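Local coordinates for protein amidase (Bacillus anthracis, PDB 5EWQ) that probably hydrolyses carboxylic acid amides to the free acid and ammonia, as a member of the amidase family, at residues A135-Q147 with Q378-F392. Numbering follows the deposited sequence.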
loop_
_atom_site.group_PDB
_atom_site.type_symbol
_atom_site.label_atom_id
_atom_site.label_comp_id
_atom_site.label_asym_id
_atom_site.label_seq_id
_atom_site.Cartn_x
_atom_site.Cartn_y
_atom_site.Cartn_z
ATOM N N ALA A 135 12.308 -3.031 6.016
ATOM C CA ALA A 135 11.669 -1.715 5.975
ATOM C C ALA A 135 12.447 -0.748 5.082
ATOM O O ALA A 135 12.430 0.464 5.301
ATOM C CB ALA A 135 11.524 -1.144 7.382
ATOM N N GLY A 136 13.127 -1.295 4.078
ATOM C CA GLY A 136 13.882 -0.498 3.129
ATOM C C GLY A 136 15.261 -0.079 3.606
ATOM O O GLY A 136 15.927 0.726 2.955
ATOM N N THR A 137 15.702 -0.624 4.735
ATOM C CA THR A 137 16.986 -0.230 5.311
ATOM C C THR A 137 18.130 -1.136 4.866
ATOM O O THR A 137 17.920 -2.296 4.512
ATOM C CB THR A 137 16.934 -0.223 6.850
ATOM O OG1 THR A 137 16.842 -1.566 7.338
ATOM C CG2 THR A 137 15.736 0.572 7.330
ATOM N N TYR A 138 19.343 -0.595 4.895
ATOM C CA TYR A 138 20.538 -1.353 4.549
ATOM C C TYR A 138 20.963 -2.258 5.704
ATOM O O TYR A 138 21.519 -3.334 5.493
ATOM C CB TYR A 138 21.682 -0.404 4.169
ATOM C CG TYR A 138 22.945 -1.101 3.710
ATOM C CD1 TYR A 138 23.157 -1.381 2.366
ATOM C CD2 TYR A 138 23.930 -1.471 4.619
ATOM C CE1 TYR A 138 24.309 -2.016 1.940
ATOM C CE2 TYR A 138 25.084 -2.108 4.202
ATOM C CZ TYR A 138 25.269 -2.377 2.862
ATOM O OH TYR A 138 26.418 -3.008 2.443
ATOM N N VAL A 139 20.692 -1.813 6.927
ATOM C CA VAL A 139 21.128 -2.530 8.121
ATOM C C VAL A 139 20.346 -3.832 8.317
ATOM O O VAL A 139 20.855 -4.792 8.898
ATOM C CB VAL A 139 20.997 -1.637 9.381
ATOM C CG1 VAL A 139 19.540 -1.281 9.651
ATOM C CG2 VAL A 139 21.632 -2.303 10.591
ATOM N N LEU A 140 19.118 -3.871 7.810
ATOM C CA LEU A 140 18.272 -5.050 7.954
ATOM C C LEU A 140 18.066 -5.766 6.624
ATOM O O LEU A 140 17.168 -6.597 6.492
ATOM C CB LEU A 140 16.914 -4.662 8.544
ATOM C CG LEU A 140 16.869 -4.147 9.982
ATOM C CD1 LEU A 140 15.495 -3.573 10.290
ATOM C CD2 LEU A 140 17.213 -5.261 10.955
ATOM N N LYS A 141 18.911 -5.451 5.645
ATOM C CA LYS A 141 18.741 -5.949 4.281
ATOM C C LYS A 141 18.808 -7.473 4.177
ATOM O O LYS A 141 18.311 -8.055 3.213
ATOM C CB LYS A 141 19.792 -5.328 3.357
ATOM C CG LYS A 141 21.205 -5.846 3.575
ATOM C CD LYS A 141 22.197 -5.122 2.679
ATOM C CE LYS A 141 23.609 -5.651 2.869
ATOM N NZ LYS A 141 23.716 -7.092 2.509
ATOM N N ASP A 142 19.415 -8.117 5.169
ATOM C CA ASP A 142 19.599 -9.563 5.128
ATOM C C ASP A 142 18.944 -10.280 6.306
ATOM O O ASP A 142 19.090 -11.493 6.455
ATOM C CB ASP A 142 21.091 -9.901 5.084
ATOM C CG ASP A 142 21.761 -9.416 3.814
ATOM O OD1 ASP A 142 21.137 -9.513 2.736
ATOM O OD2 ASP A 142 22.911 -8.935 3.893
ATOM N N TRP A 143 18.223 -9.537 7.140
ATOM C CA TRP A 143 17.579 -10.139 8.303
ATOM C C TRP A 143 16.260 -10.811 7.943
ATOM O O TRP A 143 15.301 -10.148 7.549
ATOM C CB TRP A 143 17.332 -9.102 9.398
ATOM C CG TRP A 143 16.555 -9.671 10.550
ATOM C CD1 TRP A 143 16.995 -10.592 11.456
ATOM C CD2 TRP A 143 15.202 -9.369 10.911
ATOM N NE1 TRP A 143 16.003 -10.878 12.361
ATOM C CE2 TRP A 143 14.890 -10.141 12.049
ATOM C CE3 TRP A 143 14.224 -8.519 10.385
ATOM C CZ2 TRP A 143 13.643 -10.090 12.670
ATOM C CZ3 TRP A 143 12.986 -8.469 11.004
ATOM C CH2 TRP A 143 12.707 -9.250 12.134
ATOM N N ILE A 144 16.219 -12.131 8.096
ATOM C CA ILE A 144 14.998 -12.892 7.867
ATOM C C ILE A 144 14.268 -13.141 9.183
ATOM O O ILE A 144 14.819 -13.748 10.103
ATOM C CB ILE A 144 15.292 -14.236 7.180
ATOM C CG1 ILE A 144 16.012 -14.006 5.849
ATOM C CG2 ILE A 144 14.006 -15.012 6.967
ATOM C CD1 ILE A 144 16.354 -15.280 5.107
ATOM N N ALA A 145 13.028 -12.669 9.264
ATOM C CA ALA A 145 12.237 -12.771 10.487
ATOM C C ALA A 145 11.947 -14.222 10.856
ATOM O O ALA A 145 12.100 -15.127 10.035
ATOM C CB ALA A 145 10.939 -11.994 10.339
ATOM N N ASP A 146 11.523 -14.434 12.097
ATOM C CA ASP A 146 11.266 -15.778 12.603
ATOM C C ASP A 146 9.882 -16.276 12.192
ATOM O O ASP A 146 9.730 -17.411 11.740
ATOM C CB ASP A 146 11.409 -15.809 14.126
ATOM C CG ASP A 146 11.589 -17.214 14.667
ATOM O OD1 ASP A 146 12.161 -18.059 13.947
ATOM O OD2 ASP A 146 11.164 -17.472 15.812
ATOM N N GLN A 147 8.875 -15.422 12.348
ATOM C CA GLN A 147 7.504 -15.782 12.001
ATOM C C GLN A 147 6.953 -14.891 10.895
ATOM O O GLN A 147 7.491 -13.818 10.625
ATOM C CB GLN A 147 6.598 -15.694 13.232
ATOM C CG GLN A 147 7.073 -16.501 14.428
ATOM C CD GLN A 147 6.111 -16.426 15.597
ATOM O OE1 GLN A 147 4.956 -16.026 15.440
ATOM N NE2 GLN A 147 6.582 -16.808 16.778
ATOM N N GLN A 378 12.615 -9.835 18.597
ATOM C CA GLN A 378 13.254 -10.655 17.575
ATOM C C GLN A 378 14.428 -11.441 18.148
ATOM O O GLN A 378 15.050 -11.023 19.126
ATOM C CB GLN A 378 13.711 -9.786 16.404
ATOM C CG GLN A 378 12.635 -8.843 15.886
ATOM C CD GLN A 378 11.339 -9.557 15.550
ATOM O OE1 GLN A 378 11.344 -10.635 14.953
ATOM N NE2 GLN A 378 10.217 -8.960 15.939
ATOM N N LYS A 379 14.729 -12.579 17.531
ATOM C CA LYS A 379 15.740 -13.494 18.049
ATOM C C LYS A 379 17.142 -13.191 17.525
ATOM O O LYS A 379 18.066 -12.963 18.305
ATOM C CB LYS A 379 15.364 -14.939 17.709
ATOM N N ASN A 380 17.296 -13.196 16.205
ATOM C CA ASN A 380 18.607 -13.006 15.593
ATOM C C ASN A 380 18.689 -11.753 14.724
ATOM O O ASN A 380 19.183 -11.800 13.598
ATOM C CB ASN A 380 18.980 -14.236 14.764
ATOM C CG ASN A 380 17.879 -14.656 13.809
ATOM O OD1 ASN A 380 16.958 -13.888 13.524
ATOM N ND2 ASN A 380 17.968 -15.883 13.308
ATOM N N VAL A 381 18.205 -10.636 15.254
ATOM C CA VAL A 381 18.238 -9.368 14.536
ATOM C C VAL A 381 19.598 -8.688 14.735
ATOM O O VAL A 381 20.113 -8.632 15.853
ATOM C CB VAL A 381 17.079 -8.438 14.995
ATOM C CG1 VAL A 381 17.112 -8.228 16.507
ATOM C CG2 VAL A 381 17.107 -7.110 14.253
ATOM N N PRO A 382 20.200 -8.191 13.641
ATOM C CA PRO A 382 21.528 -7.565 13.701
ATOM C C PRO A 382 21.561 -6.239 14.462
ATOM O O PRO A 382 22.634 -5.653 14.610
ATOM C CB PRO A 382 21.877 -7.344 12.224
ATOM C CG PRO A 382 20.562 -7.306 11.524
ATOM C CD PRO A 382 19.703 -8.287 12.256
ATOM N N VAL A 383 20.407 -5.778 14.934
ATOM C CA VAL A 383 20.316 -4.522 15.675
ATOM C C VAL A 383 19.216 -4.603 16.734
ATOM O O VAL A 383 18.121 -5.089 16.460
ATOM C CB VAL A 383 20.045 -3.332 14.726
ATOM C CG1 VAL A 383 19.217 -2.263 15.418
ATOM C CG2 VAL A 383 21.352 -2.752 14.208
ATOM N N LYS A 384 19.508 -4.132 17.943
ATOM C CA LYS A 384 18.529 -4.192 19.024
ATOM C C LYS A 384 18.112 -2.817 19.545
ATOM O O LYS A 384 17.412 -2.722 20.554
ATOM C CB LYS A 384 19.069 -5.035 20.179
ATOM C CG LYS A 384 19.163 -6.515 19.860
ATOM C CD LYS A 384 19.277 -7.341 21.127
ATOM C CE LYS A 384 19.220 -8.829 20.821
ATOM N NZ LYS A 384 17.962 -9.204 20.114
ATOM N N SER A 385 18.534 -1.758 18.861
ATOM C CA SER A 385 18.148 -0.404 19.253
ATOM C C SER A 385 18.344 0.602 18.124
ATOM O O SER A 385 19.127 0.376 17.202
ATOM C CB SER A 385 18.936 0.048 20.485
ATOM O OG SER A 385 20.313 0.199 20.186
ATOM N N LEU A 386 17.629 1.720 18.211
ATOM C CA LEU A 386 17.745 2.788 17.227
ATOM C C LEU A 386 19.121 3.447 17.303
ATOM O O LEU A 386 19.616 3.988 16.315
ATOM C CB LEU A 386 16.640 3.827 17.436
ATOM C CG LEU A 386 16.539 4.972 16.426
ATOM C CD1 LEU A 386 16.428 4.428 15.012
ATOM C CD2 LEU A 386 15.354 5.865 16.753
ATOM N N LYS A 387 19.734 3.387 18.482
ATOM C CA LYS A 387 21.064 3.949 18.691
ATOM C C LYS A 387 22.114 3.223 17.857
ATOM O O LYS A 387 23.028 3.845 17.315
ATOM C CB LYS A 387 21.449 3.887 20.170
ATOM C CG LYS A 387 21.681 5.243 20.812
ATOM C CD LYS A 387 22.281 5.097 22.201
ATOM C CE LYS A 387 21.423 4.213 23.092
ATOM N NZ LYS A 387 22.041 4.017 24.435
ATOM N N GLU A 388 21.979 1.905 17.758
ATOM C CA GLU A 388 22.934 1.094 17.012
ATOM C C GLU A 388 22.800 1.315 15.507
ATOM O O GLU A 388 23.784 1.239 14.771
ATOM C CB GLU A 388 22.753 -0.386 17.351
ATOM C CG GLU A 388 23.048 -0.716 18.806
ATOM C CD GLU A 388 22.721 -2.153 19.164
ATOM O OE1 GLU A 388 22.729 -2.481 20.369
ATOM O OE2 GLU A 388 22.456 -2.953 18.243
ATOM N N ILE A 389 21.578 1.590 15.059
ATOM C CA ILE A 389 21.323 1.898 13.655
ATOM C C ILE A 389 22.046 3.172 13.239
ATOM O O ILE A 389 22.720 3.209 12.208
ATOM C CB ILE A 389 19.817 2.063 13.377
ATOM C CG1 ILE A 389 19.083 0.750 13.639
ATOM C CG2 ILE A 389 19.582 2.524 11.947
ATOM C CD1 ILE A 389 17.579 0.866 13.580
ATOM N N ILE A 390 21.895 4.214 14.052
ATOM C CA ILE A 390 22.528 5.504 13.796
ATOM C C ILE A 390 24.044 5.362 13.687
ATOM O O ILE A 390 24.673 5.957 12.810
ATOM C CB ILE A 390 22.182 6.520 14.904
ATOM C CG1 ILE A 390 20.671 6.751 14.959
ATOM C CG2 ILE A 390 22.911 7.832 14.677
ATOM C CD1 ILE A 390 20.238 7.725 16.034
ATOM N N ALA A 391 24.622 4.561 14.575
ATOM C CA ALA A 391 26.056 4.308 14.560
ATOM C C ALA A 391 26.450 3.475 13.345
ATOM O O ALA A 391 27.534 3.644 12.789
ATOM C CB ALA A 391 26.483 3.613 15.843
ATOM N N PHE A 392 25.559 2.577 12.939
ATOM C CA PHE A 392 25.803 1.707 11.794
ATOM C C PHE A 392 25.838 2.498 10.491
ATOM O O PHE A 392 26.708 2.283 9.646
ATOM C CB PHE A 392 24.731 0.616 11.718
ATOM C CG PHE A 392 24.902 -0.326 10.560
ATOM C CD1 PHE A 392 25.719 -1.439 10.670
ATOM C CD2 PHE A 392 24.238 -0.105 9.364
ATOM C CE1 PHE A 392 25.877 -2.308 9.609
ATOM C CE2 PHE A 392 24.393 -0.970 8.300
ATOM C CZ PHE A 392 25.212 -2.075 8.422
#
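Val381 lies over one face of the Trp143 indole, its CB 4.1 Å from the centroid of the five-membered ring in a CH-pi contact, while the backbone N of Ala145 sits above the opposite face. Polar atoms meet the indole edge: Gln378 OE1 approaches in plane, 3.3 Å from Trp143 CZ2, with the amide turned 80° from the ring, and Asn380 O lies beside Trp143 CD1. Trp143 NE1 gives a weak, bent hydrogen bond (138°) to OD1 of the poorly ordered Asn380. With CG anti to the backbone N (chi1 175°), the indole reaches out between Val381 and these edge partners. At the other end, Val139 CG2 stands 3.8 Å from the Phe392 ring centroid, over one face; Tyr138 CD2 and Phe392 CE2 meet edge to edge at 3.7 Å, and Lys141 CD lies over one Tyr138 face. Two overlapping type I turns, Tyr138 to Lys141 and Leu140 to Trp143, shape the loop between strand 118-122 and helix 150-155 of this amidase fold. The loop packs against the linker from helix 360-377 to helix 386-394. Val139 CG2 also meets Val383 CG2 at 3.7 Å; between the aromatic ends, Leu140 CD2 touches Val381 CG2 at 3.8 Å. Pro382 CD approaches Trp143 CD1 obliquely at 3.6 Å, its CG resting near Val139 O and Leu140 CD2.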